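Local coordinates for protein PHOX (Pseudomonas fluorescens, PDB 4A9V) that acts as an alkaline phosphatase, releasing phosphate from phosphate esters with a complex iron-calcium cofactor in a beta-propeller, at residues A[454-459]-A[472-477]; A[296-301]-A[400-405]. All coordinates share one frame; numbering follows the deposited sequence.

Contact 1 of 2, residues A[454-459]-A[472-477]; sequences NPSVHA and QNMFNS
Met474 starts with CG between its backbone N and carbonyl carbon (chi1 56°) and then runs extended, so that its sulfur arrives at the side-chain amide of Asn454, whose CG lies anti to its own N. Met474 SD sits 3.2 Å from Asn454 OD1, and this oxygen lies close to the extension of the CG-SD bond of Met474, at about 165°. That is the direction in which a divalent sulfur can accept an oxygen's electron density, so the short approach is probably mildly attractive. The methyl CE of Met474 turns off beside it, 3.7 Å from Ser456 OG, while Pro455 CD packs on Met474 SD at 3.8 Å. On the side of its own chain, Asn454 OD1 accepts from Val457 N at 3.0 Å, the donor standing 57° above the carbonyl plane, and weakly from Ser456 N. The amide nitrogen is fixed separately: ND2 bonds to the carbonyls of Asp502 and Ala504. An alanine in place of Asn454 would probably leave Val457 N without its side-chain acceptor, strip the sulfur of its oxygen neighbour and open a gap beside the methionine. Residues 455-457 take helical backbone angles, and His458 N reaches Asn454 O at 2.8 Å. The bond from Val457 N to Asn454 OD1 makes this an Asx motif, here set in the loop between strands 443-451 and 478-483 and backed by a methionine.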
loop_
_atom_site.group_PDB
_atom_site.type_symbol
_atom_site.label_atom_id
_atom_site.label_comp_id
_atom_site.label_asym_id
_atom_site.label_seq_id
_atom_site.Cartn_x
_atom_site.Cartn_y
_atom_site.Cartn_z
ATOM N N ASN A 454 -1.540 3.757 24.218
ATOM C CA ASN A 454 -2.780 3.616 24.959
ATOM C C ASN A 454 -2.639 4.266 26.328
ATOM O O ASN A 454 -2.168 3.640 27.273
ATOM C CB ASN A 454 -3.158 2.142 25.125
ATOM C CG ASN A 454 -4.572 1.967 25.642
ATOM O OD1 ASN A 454 -5.044 2.762 26.463
ATOM N ND2 ASN A 454 -5.277 0.971 25.119
ATOM N N PRO A 455 -2.995 5.550 26.430
ATOM C CA PRO A 455 -2.828 6.271 27.689
ATOM C C PRO A 455 -3.869 5.896 28.743
ATOM O O PRO A 455 -3.727 6.287 29.895
ATOM C CB PRO A 455 -2.984 7.740 27.285
ATOM C CG PRO A 455 -3.776 7.708 26.023
ATOM C CD PRO A 455 -3.350 6.454 25.320
ATOM N N SER A 456 -4.853 5.081 28.377
ATOM C CA SER A 456 -5.782 4.528 29.360
ATOM C C SER A 456 -5.155 3.363 30.124
ATOM O O SER A 456 -5.315 3.248 31.339
ATOM C CB SER A 456 -7.074 4.077 28.680
ATOM O OG SER A 456 -7.854 5.190 28.296
ATOM N N VAL A 457 -4.374 2.556 29.417
ATOM C CA VAL A 457 -3.811 1.333 29.969
ATOM C C VAL A 457 -2.384 1.576 30.470
ATOM O O VAL A 457 -1.955 0.969 31.450
ATOM C CB VAL A 457 -3.817 0.220 28.906
ATOM C CG1 VAL A 457 -3.095 -1.015 29.418
ATOM C CG2 VAL A 457 -5.243 -0.114 28.486
ATOM N N HIS A 458 -1.679 2.504 29.827
ATOM C CA HIS A 458 -0.245 2.692 30.051
ATOM C C HIS A 458 0.101 4.139 30.313
ATOM O O HIS A 458 1.142 4.632 29.875
ATOM C CB HIS A 458 0.558 2.165 28.861
ATOM C CG HIS A 458 0.444 0.673 28.662
ATOM N ND1 HIS A 458 0.868 -0.219 29.582
ATOM C CD2 HIS A 458 -0.058 -0.067 27.597
ATOM C CE1 HIS A 458 0.687 -1.464 29.106
ATOM N NE2 HIS A 458 0.084 -1.368 27.909
ATOM N N ALA A 459 -0.759 4.836 31.047
ATOM C CA ALA A 459 -0.537 6.244 31.351
ATOM C C ALA A 459 0.862 6.481 31.910
ATOM O O ALA A 459 1.306 5.768 32.809
ATOM C CB ALA A 459 -1.579 6.731 32.344
ATOM N N GLN A 472 -9.459 9.486 24.427
ATOM C CA GLN A 472 -10.569 9.630 23.493
ATOM C C GLN A 472 -10.209 9.216 22.066
ATOM O O GLN A 472 -11.014 8.553 21.414
ATOM C CB GLN A 472 -11.136 11.049 23.515
ATOM C CG GLN A 472 -12.491 11.149 22.814
ATOM C CD GLN A 472 -12.401 11.067 21.293
ATOM O OE1 GLN A 472 -11.422 11.510 20.690
ATOM N NE2 GLN A 472 -13.471 10.600 20.662
ATOM N N ASN A 473 -9.022 9.591 21.582
ATOM C CA ASN A 473 -8.699 9.465 20.156
ATOM C C ASN A 473 -7.754 8.318 19.813
ATOM O O ASN A 473 -7.373 8.154 18.656
ATOM C CB ASN A 473 -8.135 10.776 19.596
ATOM C CG ASN A 473 -6.702 11.036 20.024
ATOM O OD1 ASN A 473 -6.117 10.253 20.761
ATOM N ND2 ASN A 473 -6.154 12.176 19.612
ATOM N N MET A 474 -7.424 7.488 20.792
ATOM C CA MET A 474 -6.321 6.558 20.620
ATOM C C MET A 474 -6.620 5.463 19.596
ATOM O O MET A 474 -7.756 5.009 19.427
ATOM C CB MET A 474 -5.909 5.953 21.957
ATOM C CG MET A 474 -7.035 5.271 22.697
ATOM S SD MET A 474 -6.431 4.575 24.239
ATOM C CE MET A 474 -7.932 3.799 24.830
ATOM N N PHE A 475 -5.546 4.994 18.969
ATOM C CA PHE A 475 -5.596 4.018 17.886
ATOM C C PHE A 475 -4.276 3.247 17.867
ATOM O O PHE A 475 -3.325 3.611 18.559
ATOM C CB PHE A 475 -5.816 4.729 16.545
ATOM C CG PHE A 475 -4.731 5.712 16.193
ATOM C CD1 PHE A 475 -4.783 7.027 16.650
ATOM C CD2 PHE A 475 -3.637 5.314 15.431
ATOM C CE1 PHE A 475 -3.770 7.919 16.336
ATOM C CE2 PHE A 475 -2.616 6.205 15.138
ATOM C CZ PHE A 475 -2.677 7.505 15.601
ATOM N N ASN A 476 -4.203 2.193 17.071
ATOM C CA ASN A 476 -2.936 1.489 16.915
ATOM C C ASN A 476 -2.683 1.098 15.473
ATOM O O ASN A 476 -3.624 0.936 14.683
ATOM C CB ASN A 476 -2.848 0.271 17.848
ATOM C CG ASN A 476 -3.632 -0.921 17.343
ATOM O OD1 ASN A 476 -3.076 -1.826 16.716
ATOM N ND2 ASN A 476 -4.928 -0.960 17.666
ATOM N N SER A 477 -1.402 0.984 15.133
ATOM C CA SER A 477 -0.951 0.487 13.841
ATOM C C SER A 477 -1.477 1.343 12.684
ATOM O O SER A 477 -2.103 0.839 11.749
ATOM C CB SER A 477 -1.363 -0.972 13.658
ATOM O OG SER A 477 -0.870 -1.778 14.716
#

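Contact 2 of 2, residues A[296-301]-A[400-405]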
loop_
_atom_site.group_PDB
_atom_site.type_symbol
_atom_site.label_atom_id
_atom_site.label_comp_id
_atom_site.label_asym_id
_atom_site.label_seq_id
_atom_site.Cartn_x
_atom_site.Cartn_y
_atom_site.Cartn_z
ATOM N N GLU A 296 13.214 -3.316 7.998
ATOM C CA GLU A 296 13.598 -2.943 6.632
ATOM C C GLU A 296 13.508 -1.418 6.443
ATOM O O GLU A 296 13.450 -0.664 7.423
ATOM C CB GLU A 296 12.777 -3.722 5.600
ATOM C CG GLU A 296 13.086 -5.215 5.581
ATOM C CD GLU A 296 14.460 -5.601 5.043
ATOM O OE1 GLU A 296 15.218 -4.759 4.514
ATOM O OE2 GLU A 296 14.756 -6.812 5.081
ATOM N N PHE A 297 13.680 -0.953 5.205
ATOM C CA PHE A 297 14.126 0.408 4.955
ATOM C C PHE A 297 13.102 1.281 4.220
ATOM O O PHE A 297 12.080 0.808 3.700
ATOM C CB PHE A 297 15.433 0.394 4.165
ATOM C CG PHE A 297 16.487 -0.516 4.746
ATOM C CD1 PHE A 297 16.828 -0.433 6.085
ATOM C CD2 PHE A 297 17.172 -1.421 3.942
ATOM C CE1 PHE A 297 17.849 -1.207 6.604
ATOM C CE2 PHE A 297 18.165 -2.232 4.471
ATOM C CZ PHE A 297 18.491 -2.133 5.808
ATOM N N ILE A 298 13.419 2.575 4.168
ATOM C CA ILE A 298 12.702 3.571 3.372
ATOM C C ILE A 298 13.603 4.029 2.225
ATOM O O ILE A 298 14.783 4.315 2.423
ATOM C CB ILE A 298 12.304 4.776 4.249
ATOM C CG1 ILE A 298 11.313 4.334 5.330
ATOM C CG2 ILE A 298 11.716 5.895 3.396
ATOM C CD1 ILE A 298 11.108 5.345 6.436
ATOM N N TYR A 299 13.017 4.099 1.032
ATOM C CA TYR A 299 13.731 4.356 -0.218
ATOM C C TYR A 299 13.188 5.607 -0.923
ATOM O O TYR A 299 12.088 6.085 -0.638
ATOM C CB TYR A 299 13.618 3.154 -1.166
ATOM C CG TYR A 299 14.221 1.873 -0.637
ATOM C CD1 TYR A 299 13.529 1.075 0.271
ATOM C CD2 TYR A 299 15.439 1.406 -1.115
ATOM C CE1 TYR A 299 14.065 -0.118 0.727
ATOM C CE2 TYR A 299 15.964 0.200 -0.687
ATOM C CZ TYR A 299 15.282 -0.551 0.237
ATOM O OH TYR A 299 15.836 -1.745 0.640
ATOM N N LYS A 300 13.951 6.097 -1.894
ATOM C CA LYS A 300 13.602 7.286 -2.670
ATOM C C LYS A 300 14.210 7.138 -4.060
ATOM O O LYS A 300 15.417 6.975 -4.193
ATOM C CB LYS A 300 14.163 8.530 -1.983
ATOM C CG LYS A 300 13.992 9.837 -2.730
ATOM C CD LYS A 300 14.891 10.886 -2.087
ATOM C CE LYS A 300 14.736 12.270 -2.691
ATOM N NZ LYS A 300 15.722 13.209 -2.087
ATOM N N PHE A 301 13.380 7.243 -5.087
ATOM C CA PHE A 301 13.856 7.250 -6.462
ATOM C C PHE A 301 13.742 8.662 -7.015
ATOM O O PHE A 301 12.734 9.337 -6.809
ATOM C CB PHE A 301 13.015 6.301 -7.316
ATOM C CG PHE A 301 13.378 6.320 -8.776
ATOM C CD1 PHE A 301 14.475 5.615 -9.246
ATOM C CD2 PHE A 301 12.635 7.067 -9.675
ATOM C CE1 PHE A 301 14.830 5.674 -10.581
ATOM C CE2 PHE A 301 12.959 7.085 -11.017
ATOM C CZ PHE A 301 14.059 6.386 -11.473
ATOM N N CYS A 400 5.335 9.225 6.903
ATOM C CA CYS A 400 5.453 7.791 6.696
ATOM C C CYS A 400 4.971 7.085 7.957
ATOM O O CYS A 400 5.461 7.361 9.055
ATOM C CB CYS A 400 6.925 7.432 6.457
ATOM S SG CYS A 400 7.250 5.683 6.147
ATOM N N THR A 401 4.049 6.143 7.807
ATOM C CA THR A 401 3.678 5.321 8.946
ATOM C C THR A 401 4.740 4.255 9.199
ATOM O O THR A 401 5.333 3.698 8.266
ATOM C CB THR A 401 2.303 4.670 8.749
ATOM O OG1 THR A 401 2.296 3.963 7.509
ATOM C CG2 THR A 401 1.199 5.709 8.764
ATOM N N LEU A 402 5.003 4.026 10.477
ATOM C CA LEU A 402 5.845 2.937 10.941
ATOM C C LEU A 402 4.940 2.111 11.845
ATOM O O LEU A 402 4.621 2.523 12.970
ATOM C CB LEU A 402 7.042 3.507 11.710
ATOM C CG LEU A 402 7.973 4.444 10.925
ATOM C CD1 LEU A 402 9.030 5.039 11.845
ATOM C CD2 LEU A 402 8.630 3.674 9.787
ATOM N N THR A 403 4.334 1.079 11.270
ATOM C CA THR A 403 3.056 0.627 11.782
ATOM C C THR A 403 3.179 -0.040 13.160
ATOM O O THR A 403 2.305 0.119 14.009
ATOM C CB THR A 403 2.309 -0.247 10.750
ATOM O OG1 THR A 403 0.936 -0.339 11.137
ATOM C CG2 THR A 403 2.885 -1.643 10.625
ATOM N N ASN A 404 4.265 -0.786 13.358
ATOM C CA ASN A 404 4.622 -1.413 14.634
ATOM C C ASN A 404 5.900 -2.227 14.407
ATOM O O ASN A 404 6.392 -2.320 13.274
ATOM C CB ASN A 404 3.481 -2.290 15.180
ATOM C CG ASN A 404 2.948 -3.275 14.159
ATOM O OD1 ASN A 404 3.682 -4.123 13.643
ATOM N ND2 ASN A 404 1.642 -3.205 13.901
ATOM N N ASN A 405 6.485 -2.749 15.480
ATOM C CA ASN A 405 7.612 -3.666 15.364
ATOM C C ASN A 405 7.865 -4.345 16.692
ATOM O O ASN A 405 8.604 -3.846 17.542
ATOM C CB ASN A 405 8.872 -2.936 14.908
ATOM C CG ASN A 405 10.042 -3.871 14.705
ATOM O OD1 ASN A 405 9.912 -5.085 14.858
ATOM N ND2 ASN A 405 11.163 -3.325 14.255
#
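Ile298 reaches from strand 296-303 toward Cys400 and Leu402 of strand 398-402. The strands are too far apart here to pair: the CA atoms of Ile298 and Cys400 are 9.0 Å apart. The bond from CA to CB of Ile298 points toward the other strand, but Ile298 CB is still 5.5 Å from Cys400 SG. There the side chain forks. Ile298 CG2 stays back, 5.3 Å from Cys400 SG, whereas Ile298 CG1 lies opposite the carbonyl carbon (chi1 -64°) and comes to 4.4 Å from Cys400 SG. The extended second torsion (chi2 166°) carries Ile298 CD1 farther along, and this methyl makes the real contact, 3.9 Å from Cys400 SG and, more loosely, 4.5 Å from Leu402 CD2. Cys400 answers with SG turned opposite its own backbone N, while Leu402 offers just one methyl of its fork. Trp432 of strand 428-434 touches both Ile298 and Cys400, and Pro386 and Ile389 of strand 386-391 add to the same apolar packing. Both strands belong to one antiparallel sheet, consistent with neighbouring blades of the propeller meeting near its centre. The side chain of Cys400 is about 7 Å from that of Glu387, a calcium ligand and part of the diiron pocket. With methyls against sulfur and no hydrogen bond across, the contact depends on shape and exclusion of water, near the metal site without reaching it.

In the fold
From the N terminus, the chain first reaches 296-301, and contact 2 closes when it returns at 400-405, after a loop of 98 residues that includes helix 371-377 and strand 386-391. Contact 1 follows in series, closing a loop of 12 residues after strand 443-451; the two loops neither nest nor cross. Contact 2 joins strands 296-303 and 398-402 of the nine-stranded sheet, while contact 1 folds back the connection from that sheet to strand 478-483 of the next. Although their centres are 22 Å apart, they touch where Asn404 ND2 probably hydrogen-bonds Ser477 OG at 3.0 Å. Just beyond Ser477, Asp479 binds calcium.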